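Local coordinates for extracellular solute-binding protein, family 5 (Chelativorans sp., PDB 6WM6) that binds EDTA in the periplasm, probably delivering it to an ABC transporter, as a member of the family 5 solute-binding proteins, at residues Thr51-Val63 against Gly68-Ile80. Sequence-based numbering, arbitrary orientation.
Sequences TFAVTRDITNWNV and GNNAVVRTVTLPI. With EDO (1,2-ethanediol), chain H; SO4 (sulfate ion), chain B; SO4 (sulfate ion), chain C.
Val54 and Val72 mark where strand 51-54 and helix 71-77 face each other: their CA atoms lie 6.2 Å apart, and the axes run nearly antiparallel at 163°, approaching to 9.9 Å. No direct hydrogen bond joins the segments; at the loop ends, Val63 CA points its hydrogen at Gly68 O (3.4 Å) and water bridges Trp61 O and Val63 N to Thr77 OG1. Val72 CG1, anti to the backbone N, meets Ile58 CD1 at 3.6 Å, while its CG2 lies against Arg56 CG. Val63 packs its CB on Val73 CG1 (3.9 Å) and its CG2 on Arg74 CB. The indole of Trp61, with Ile58 CG2 over one face, touches Val76 CG1 through CZ3. In the periplasmic binding protein fold, this short helix packs against strand 49-54 of a mixed sheet, Val54 CB meeting Val72 CG1 at 3.9 Å, and Val76 also reaches Val233 of that sheet. Asn70 is the helix N-cap: OD1 accepts from Val73 N at 2.9 Å, with an N-H...O angle of 169°. Its amide packs on Arg56 CD and NE, its plane turned 17° from the guanidinium, and CB sits over one guanidinium face. An alanine here would remove the amide and is likely to leave Val73 N without its capping acceptor and the water on Asp57 O without its Asn70 ND2 donor. One of two sulfates, probably from the crystallisation liquor, accepts from Ala71 N at this helix start and weakly from Arg56 NH2 (3.3 Å to O2).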
ATOM      1  N   THR A  51     -19.020  -6.148  12.625  1.00 18.75           N
ATOM      2  CA  THR A  51     -17.894  -7.068  12.549  1.00 17.48           C
ATOM      3  C   THR A  51     -17.295  -7.032  11.153  1.00 17.43           C
ATOM      4  O   THR A  51     -18.004  -7.230  10.162  1.00 18.63           O
ATOM      5  CB  THR A  51     -18.318  -8.478  12.919  1.00 19.74           C
ATOM      6  OG1 THR A  51     -18.809  -8.492  14.271  1.00 20.44           O
ATOM      7  CG2 THR A  51     -17.148  -9.429  12.838  1.00 19.21           C
ATOM      8  N   PHE A  52     -15.988  -6.803  11.090  1.00 17.20           N
ATOM      9  CA  PHE A  52     -15.217  -6.645   9.852  1.00 17.00           C
ATOM     10  C   PHE A  52     -14.212  -7.786   9.782  1.00 17.80           C
ATOM     11  O   PHE A  52     -13.411  -7.974  10.701  1.00 18.98           O
ATOM     12  CB  PHE A  52     -14.520  -5.278   9.934  1.00 17.87           C
ATOM     13  CG  PHE A  52     -13.817  -4.804   8.682  1.00 18.96           C
ATOM     14  CD1 PHE A  52     -12.742  -5.489   8.150  1.00 19.31           C
ATOM     15  CD2 PHE A  52     -14.201  -3.619   8.074  1.00 18.38           C
ATOM     16  CE1 PHE A  52     -12.090  -5.009   7.005  1.00 21.04           C
ATOM     17  CE2 PHE A  52     -13.545  -3.144   6.950  1.00 19.40           C
ATOM     18  CZ  PHE A  52     -12.501  -3.838   6.423  1.00 19.17           C
ATOM     19  N   ALA A  53     -14.237  -8.538   8.692  1.00 18.49           N
ATOM     20  CA  ALA A  53     -13.332  -9.665   8.537  1.00 18.75           C
ATOM     21  C   ALA A  53     -11.948  -9.192   8.124  1.00 18.96           C
ATOM     22  O   ALA A  53     -11.817  -8.331   7.250  1.00 20.30           O
ATOM     23  CB  ALA A  53     -13.851 -10.619   7.455  1.00 20.37           C
ATOM     24  N   VAL A  54     -10.908  -9.781   8.738  1.00 20.83           N
ATOM     25  CA  VAL A  54      -9.523  -9.528   8.334  1.00 22.36           C
ATOM     26  C   VAL A  54      -8.835 -10.854   8.074  1.00 21.98           C
ATOM     27  O   VAL A  54      -9.222 -11.882   8.633  1.00 23.56           O
ATOM     28  CB  VAL A  54      -8.745  -8.685   9.368  1.00 22.06           C
ATOM     29  CG1 VAL A  54      -9.436  -7.335   9.543  1.00 23.01           C
ATOM     30  CG2 VAL A  54      -8.616  -9.415  10.675  1.00 23.77           C
ATOM     31  N   THR A  55      -7.807 -10.815   7.212  1.00 24.67           N
ATOM     32  CA  THR A  55      -7.230 -12.016   6.618  1.00 28.57           C
ATOM     33  C   THR A  55      -5.964 -12.511   7.315  1.00 35.98           C
ATOM     34  O   THR A  55      -5.453 -13.570   6.939  1.00 33.97           O
ATOM     35  CB  THR A  55      -6.907 -11.770   5.136  1.00 31.62           C
ATOM     36  OG1 THR A  55      -5.979 -10.687   5.021  1.00 49.95           O
ATOM     37  CG2 THR A  55      -8.170 -11.431   4.348  1.00 36.39           C
ATOM     38  N   ARG A  56      -5.445 -11.787   8.305  1.00 28.14           N
ATOM     39  CA  ARG A  56      -4.267 -12.218   9.043  1.00 25.78           C
ATOM     40  C   ARG A  56      -4.557 -12.188  10.541  1.00 26.93           C
ATOM     41  O   ARG A  56      -5.347 -11.361  11.021  1.00 25.66           O
ATOM     42  CB  ARG A  56      -3.063 -11.289   8.791  1.00 27.68           C
ATOM     43  CG  ARG A  56      -2.663 -11.082   7.345  1.00 32.32           C
ATOM     44  CD  ARG A  56      -1.597  -9.990   7.268  1.00 42.39           C
ATOM     45  NE  ARG A  56      -1.144  -9.714   5.909  1.00 48.33           N
ATOM     46  CZ  ARG A  56      -0.107 -10.310   5.325  1.00 53.77           C
ATOM     47  NH1 ARG A  56       0.593 -11.230   5.972  1.00 52.47           N
ATOM     48  NH2 ARG A  56       0.227  -9.982   4.086  1.00 58.93           N
ATOM     49  N   ASP A  57      -3.902 -13.080  11.288  1.00 28.66           N
ATOM     50  CA  ASP A  57      -3.874 -12.949  12.735  1.00 25.36           C
ATOM     51  C   ASP A  57      -3.025 -11.735  13.115  1.00 26.72           C
ATOM     52  O   ASP A  57      -2.236 -11.229  12.312  1.00 30.19           O
ATOM     53  CB  ASP A  57      -3.301 -14.219  13.369  1.00 30.13           C
ATOM     54  CG  ASP A  57      -3.469 -14.268  14.889  1.00 29.83           C
ATOM     55  OD1 ASP A  57      -4.311 -13.551  15.460  1.00 29.45           O
ATOM     56  OD2 ASP A  57      -2.737 -15.057  15.539  1.00 36.22           O
ATOM     57  N   ILE A  58      -3.222 -11.241  14.335  1.00 27.33           N
ATOM     58  CA  ILE A  58      -2.461 -10.105  14.847  1.00 24.50           C
ATOM     59  C   ILE A  58      -1.406 -10.647  15.810  1.00 24.70           C
ATOM     60  O   ILE A  58      -1.732 -11.092  16.919  1.00 25.90           O
ATOM     61  CB  ILE A  58      -3.351  -9.091  15.579  1.00 24.64           C
ATOM     62  CG1 ILE A  58      -4.551  -8.668  14.731  1.00 31.78           C
ATOM     63  CG2 ILE A  58      -2.508  -7.879  15.990  1.00 27.22           C
ATOM     64  CD1 ILE A  58      -4.192  -7.944  13.478  1.00 39.28           C
ATOM     65  N   THR A  59      -0.139 -10.590  15.407  1.00 25.99           N
ATOM     66  CA  THR A  59       0.975 -10.916  16.289  1.00 27.16           C
ATOM     67  C   THR A  59       1.859  -9.718  16.584  1.00 25.73           C
ATOM     68  O   THR A  59       2.746  -9.815  17.435  1.00 29.41           O
ATOM     69  CB  THR A  59       1.835 -12.041  15.684  1.00 25.07           C
ATOM     70  OG1 THR A  59       2.252 -11.669  14.374  1.00 32.89           O
ATOM     71  CG2 THR A  59       1.015 -13.323  15.615  1.00 33.60           C
ATOM     72  N   ASN A  60       1.623  -8.598  15.918  1.00 22.78           N
ATOM     73  CA  ASN A  60       2.374  -7.361  16.104  1.00 23.99           C
ATOM     74  C   ASN A  60       1.359  -6.237  15.951  1.00 20.55           C
ATOM     75  O   ASN A  60       0.632  -6.194  14.961  1.00 21.57           O
ATOM     76  CB  ASN A  60       3.494  -7.256  15.058  1.00 22.96           C
ATOM     77  CG  ASN A  60       4.405  -6.062  15.287  1.00 21.27           C
ATOM     78  OD1 ASN A  60       3.942  -4.912  15.413  1.00 22.23           O
ATOM     79  ND2 ASN A  60       5.697  -6.305  15.301  1.00 23.97           N
ATOM     80  N   TRP A  61       1.293  -5.358  16.948  1.00 19.78           N
ATOM     81  CA  TRP A  61       0.289  -4.325  17.040  1.00 18.39           C
ATOM     82  C   TRP A  61       0.819  -2.966  16.617  1.00 18.76           C
ATOM     83  O   TRP A  61       0.091  -1.975  16.730  1.00 20.20           O
ATOM     84  CB  TRP A  61      -0.248  -4.233  18.469  1.00 19.81           C
ATOM     85  CG  TRP A  61      -1.023  -5.436  18.853  1.00 20.10           C
ATOM     86  CD1 TRP A  61      -0.531  -6.585  19.406  1.00 21.48           C
ATOM     87  CD2 TRP A  61      -2.433  -5.613  18.713  1.00 18.80           C
ATOM     88  NE1 TRP A  61      -1.559  -7.474  19.609  1.00 22.88           N
ATOM     89  CE2 TRP A  61      -2.732  -6.901  19.188  1.00 20.46           C
ATOM     90  CE3 TRP A  61      -3.471  -4.812  18.226  1.00 20.65           C
ATOM     91  CZ2 TRP A  61      -4.034  -7.403  19.197  1.00 22.88           C
ATOM     92  CZ3 TRP A  61      -4.752  -5.312  18.238  1.00 22.43           C
ATOM     93  CH2 TRP A  61      -5.023  -6.596  18.718  1.00 22.47           C
ATOM     94  N   ASN A  62       2.048  -2.912  16.108  1.00 20.08           N
ATOM     95  CA  ASN A  62       2.737  -1.666  15.788  1.00 16.91           C
ATOM     96  C   ASN A  62       2.920  -1.599  14.277  1.00 18.19           C
ATOM     97  O   ASN A  62       3.881  -2.147  13.724  1.00 17.73           O
ATOM     98  CB  ASN A  62       4.067  -1.632  16.541  1.00 19.00           C
ATOM     99  CG  ASN A  62       4.884  -0.404  16.247  1.00 18.20           C
ATOM    100  OD1 ASN A  62       4.529   0.438  15.397  1.00 18.89           O
ATOM    101  ND2 ASN A  62       6.012  -0.278  16.971  1.00 19.98           N
ATOM    102  N   VAL A  63       2.009  -0.901  13.606  1.00 17.36           N
ATOM    103  CA  VAL A  63       2.002  -0.882  12.141  1.00 17.43           C
ATOM    104  C   VAL A  63       3.256  -0.248  11.573  1.00 17.47           C
ATOM    105  O   VAL A  63       3.589  -0.468  10.400  1.00 19.08           O
ATOM    106  CB  VAL A  63       0.724  -0.192  11.623  1.00 17.44           C
ATOM    107  CG1 VAL A  63       0.795   1.312  11.778  1.00 18.78           C
ATOM    108  CG2 VAL A  63       0.470  -0.587  10.169  1.00 20.31           C
ATOM    109  N   GLY A  68       5.025  -5.366  11.758  1.00 19.02           N
ATOM    110  CA  GLY A  68       3.647  -4.930  11.845  1.00 18.68           C
ATOM    111  C   GLY A  68       3.103  -4.226  10.629  1.00 19.75           C
ATOM    112  O   GLY A  68       1.907  -3.948  10.570  1.00 20.54           O
ATOM    113  N   ASN A  69       3.944  -3.957   9.633  1.00 20.12           N
ATOM    114  CA  ASN A  69       3.550  -3.146   8.483  1.00 20.47           C
ATOM    115  C   ASN A  69       2.782  -4.000   7.486  1.00 21.23           C
ATOM    116  O   ASN A  69       3.347  -4.593   6.567  1.00 23.25           O
ATOM    117  CB  ASN A  69       4.789  -2.541   7.829  1.00 21.85           C
ATOM    118  CG  ASN A  69       4.471  -1.828   6.541  1.00 23.54           C
ATOM    119  OD1 ASN A  69       3.588  -0.996   6.503  1.00 27.79           O
ATOM    120  ND2 ASN A  69       5.201  -2.170   5.477  1.00 28.11           N
ATOM    121  N   ASN A  70       1.469  -4.050   7.650  1.00 19.06           N
ATOM    122  CA  ASN A  70       0.596  -4.669   6.658  1.00 18.51           C
ATOM    123  C   ASN A  70      -0.806  -4.084   6.836  1.00 20.47           C
ATOM    124  O   ASN A  70      -1.115  -3.427   7.843  1.00 18.94           O
ATOM    125  CB  ASN A  70       0.620  -6.198   6.734  1.00 19.36           C
ATOM    126  CG  ASN A  70       0.045  -6.741   8.016  1.00 22.10           C
ATOM    127  OD1 ASN A  70      -1.105  -6.450   8.383  1.00 20.68           O
ATOM    128  ND2 ASN A  70       0.817  -7.567   8.711  1.00 26.90           N
ATOM    129  N   ALA A  71      -1.659  -4.322   5.840  1.00 20.73           N
ATOM    130  CA  ALA A  71      -2.970  -3.683   5.834  1.00 19.32           C
ATOM    131  C   ALA A  71      -3.871  -4.177   6.967  1.00 21.22           C
ATOM    132  O   ALA A  71      -4.767  -3.441   7.401  1.00 21.06           O
ATOM    133  CB  ALA A  71      -3.663  -3.911   4.483  1.00 21.28           C
ATOM    134  N   VAL A  72      -3.680  -5.394   7.460  1.00 19.28           N
ATOM    135  CA  VAL A  72      -4.495  -5.880   8.568  1.00 19.89           C
ATOM    136  C   VAL A  72      -4.183  -5.111   9.851  1.00 18.77           C
ATOM    137  O   VAL A  72      -5.088  -4.617  10.547  1.00 18.72           O
ATOM    138  CB  VAL A  72      -4.333  -7.398   8.759  1.00 22.63           C
ATOM    139  CG1 VAL A  72      -5.034  -7.861  10.023  1.00 22.75           C
ATOM    140  CG2 VAL A  72      -4.870  -8.125   7.539  1.00 23.77           C
ATOM    141  N   VAL A  73      -2.898  -5.018  10.210  1.00 18.53           N
ATOM    142  CA  VAL A  73      -2.537  -4.273  11.413  1.00 19.03           C
ATOM    143  C   VAL A  73      -2.965  -2.820  11.267  1.00 18.39           C
ATOM    144  O   VAL A  73      -3.417  -2.184  12.228  1.00 17.93           O
ATOM    145  CB  VAL A  73      -1.027  -4.419  11.695  1.00 18.85           C
ATOM    146  CG1 VAL A  73      -0.640  -3.650  12.952  1.00 19.68           C
ATOM    147  CG2 VAL A  73      -0.664  -5.888  11.837  1.00 20.92           C
ATOM    148  N   ARG A  74      -2.810  -2.260  10.079  1.00 17.64           N
ATOM    149  CA  ARG A  74      -3.205  -0.875   9.853  1.00 17.04           C
ATOM    150  C   ARG A  74      -4.702  -0.714  10.076  1.00 17.35           C
ATOM    151  O   ARG A  74      -5.143   0.221  10.756  1.00 18.44           O
ATOM    152  CB  ARG A  74      -2.785  -0.462   8.438  1.00 19.28           C
ATOM    153  CG  ARG A  74      -2.549   1.019   8.267  1.00 20.15           C
ATOM    154  CD  ARG A  74      -1.932   1.357   6.901  1.00 20.56           C
ATOM    155  NE  ARG A  74      -0.645   0.702   6.694  1.00 20.42           N
ATOM    156  CZ  ARG A  74      -0.396  -0.238   5.793  1.00 20.34           C
ATOM    157  NH1 ARG A  74      -1.324  -0.675   4.975  1.00 23.14           N
ATOM    158  NH2 ARG A  74       0.823  -0.753   5.732  1.00 22.94           N
ATOM    159  N   THR A  75      -5.505  -1.613   9.503  1.00 17.41           N
ATOM    160  CA  THR A  75      -6.959  -1.546   9.648  1.00 16.88           C
ATOM    161  C   THR A  75      -7.389  -1.669  11.105  1.00 17.95           C
ATOM    162  O   THR A  75      -8.232  -0.902  11.584  1.00 18.11           O
ATOM    163  CB  THR A  75      -7.604  -2.638   8.787  1.00 17.13           C
ATOM    164  OG1 THR A  75      -7.390  -2.305   7.408  1.00 18.10           O
ATOM    165  CG2 THR A  75      -9.101  -2.749   9.013  1.00 19.22           C
ATOM    166  N   VAL A  76      -6.826  -2.630  11.825  1.00 17.56           N
ATOM    167  CA  VAL A  76      -7.268  -2.903  13.191  1.00 17.97           C
ATOM    168  C   VAL A  76      -6.843  -1.814  14.161  1.00 18.02           C
ATOM    169  O   VAL A  76      -7.500  -1.594  15.178  1.00 19.00           O
ATOM    170  CB  VAL A  76      -6.750  -4.287  13.619  1.00 18.82           C
ATOM    171  CG1 VAL A  76      -6.964  -4.517  15.088  1.00 24.98           C
ATOM    172  CG2 VAL A  76      -7.435  -5.372  12.802  1.00 20.72           C
ATOM    173  N   THR A  77      -5.733  -1.129  13.905  1.00 16.64           N
ATOM    174  CA  THR A  77      -5.236  -0.110  14.834  1.00 17.48           C
ATOM    175  C   THR A  77      -5.570   1.313  14.410  1.00 17.12           C
ATOM    176  O   THR A  77      -5.442   2.220  15.243  1.00 17.45           O
ATOM    177  CB  THR A  77      -3.735  -0.256  15.160  1.00 18.12           C
ATOM    178  OG1 THR A  77      -2.901  -0.057  14.008  1.00 18.15           O
ATOM    179  CG2 THR A  77      -3.441  -1.624  15.763  1.00 18.54           C
ATOM    180  N   LEU A  78      -6.028   1.542  13.182  1.00 17.22           N
ATOM    181  CA  LEU A  78      -6.513   2.877  12.822  1.00 16.50           C
ATOM    182  C   LEU A  78      -7.538   3.437  13.801  1.00 16.19           C
ATOM    183  O   LEU A  78      -7.504   4.661  14.054  1.00 17.94           O
ATOM    184  CB  LEU A  78      -7.036   2.918  11.376  1.00 17.97           C
ATOM    185  CG  LEU A  78      -5.986   3.203  10.320  1.00 18.99           C
ATOM    186  CD1 LEU A  78      -6.563   2.882   8.948  1.00 18.39           C
ATOM    187  CD2 LEU A  78      -5.464   4.633  10.369  1.00 22.70           C
ATOM    188  N   PRO A  79      -8.439   2.641  14.388  1.00 16.19           N
ATOM    189  CA  PRO A  79      -9.411   3.201  15.345  1.00 17.03           C
ATOM    190  C   PRO A  79      -8.824   3.638  16.665  1.00 16.41           C
ATOM    191  O   PRO A  79      -9.534   4.313  17.419  1.00 17.97           O
ATOM    192  CB  PRO A  79     -10.412   2.058  15.549  1.00 18.24           C
ATOM    193  CG  PRO A  79     -10.262   1.212  14.305  1.00 18.00           C
ATOM    194  CD  PRO A  79      -8.778   1.269  14.004  1.00 17.39           C
ATOM    195  N   ILE A  80      -7.578   3.278  16.977  1.00 16.83           N
ATOM    196  CA  ILE A  80      -6.972   3.624  18.254  1.00 16.15           C
ATOM    197  C   ILE A  80      -5.779   4.563  18.131  1.00 16.99           C
ATOM    198  O   ILE A  80      -5.378   5.176  19.137  1.00 18.04           O
ATOM    199  CB  ILE A  80      -6.600   2.375  19.077  1.00 19.73           C
ATOM    200  CG1 ILE A  80      -5.289   1.767  18.615  1.00 22.12           C
ATOM    201  CG2 ILE A  80      -7.718   1.344  19.017  1.00 19.70           C
ATOM    202  CD1 ILE A  80      -4.786   0.649  19.520  1.00 21.09           C
TER
HETATM  203  C1  EDO H 607      -8.734  -6.868   5.559  1.00 43.59           C
HETATM  204  O1  EDO H 607      -7.854  -8.002   5.627  1.00 37.96           O
HETATM  205  C2  EDO H 607      -7.977  -5.595   5.928  1.00 47.58           C
HETATM  206  O2  EDO H 607      -7.459  -4.967   4.748  1.00 53.56           O
HETATM  207  S   SO4 B 601       0.118  -5.698   2.397  1.00 32.09           S
HETATM  208  O1  SO4 B 601      -0.628  -4.722   3.196  1.00 41.88           O
HETATM  209  O2  SO4 B 601      -0.384  -7.031   2.685  1.00 49.20           O
HETATM  210  O3  SO4 B 601      -0.057  -5.394   0.950  1.00 27.08           O
HETATM  211  O4  SO4 B 601       1.530  -5.617   2.751  1.00 60.49           O
HETATM  212  S   SO4 C 602       4.886  -1.580   1.634  1.00 23.24           S
HETATM  213  O1  SO4 C 602       4.223  -0.557   2.445  1.00 31.75           O
HETATM  214  O2  SO4 C 602       4.823  -2.852   2.348  1.00 51.60           O
HETATM  215  O3  SO4 C 602       4.174  -1.724   0.360  1.00 30.23           O
HETATM  216  O4  SO4 C 602       6.275  -1.202   1.422  1.00 39.57           O
HETATM  217  O   HOH W   1      -0.377  -9.544  10.784  1.00 33.61           O
HETATM  218  O   HOH W   2      -0.254   0.268  15.139  1.00 18.65           O
HETATM  219  O   HOH W   3       4.051   1.221   8.409  1.00 31.71           O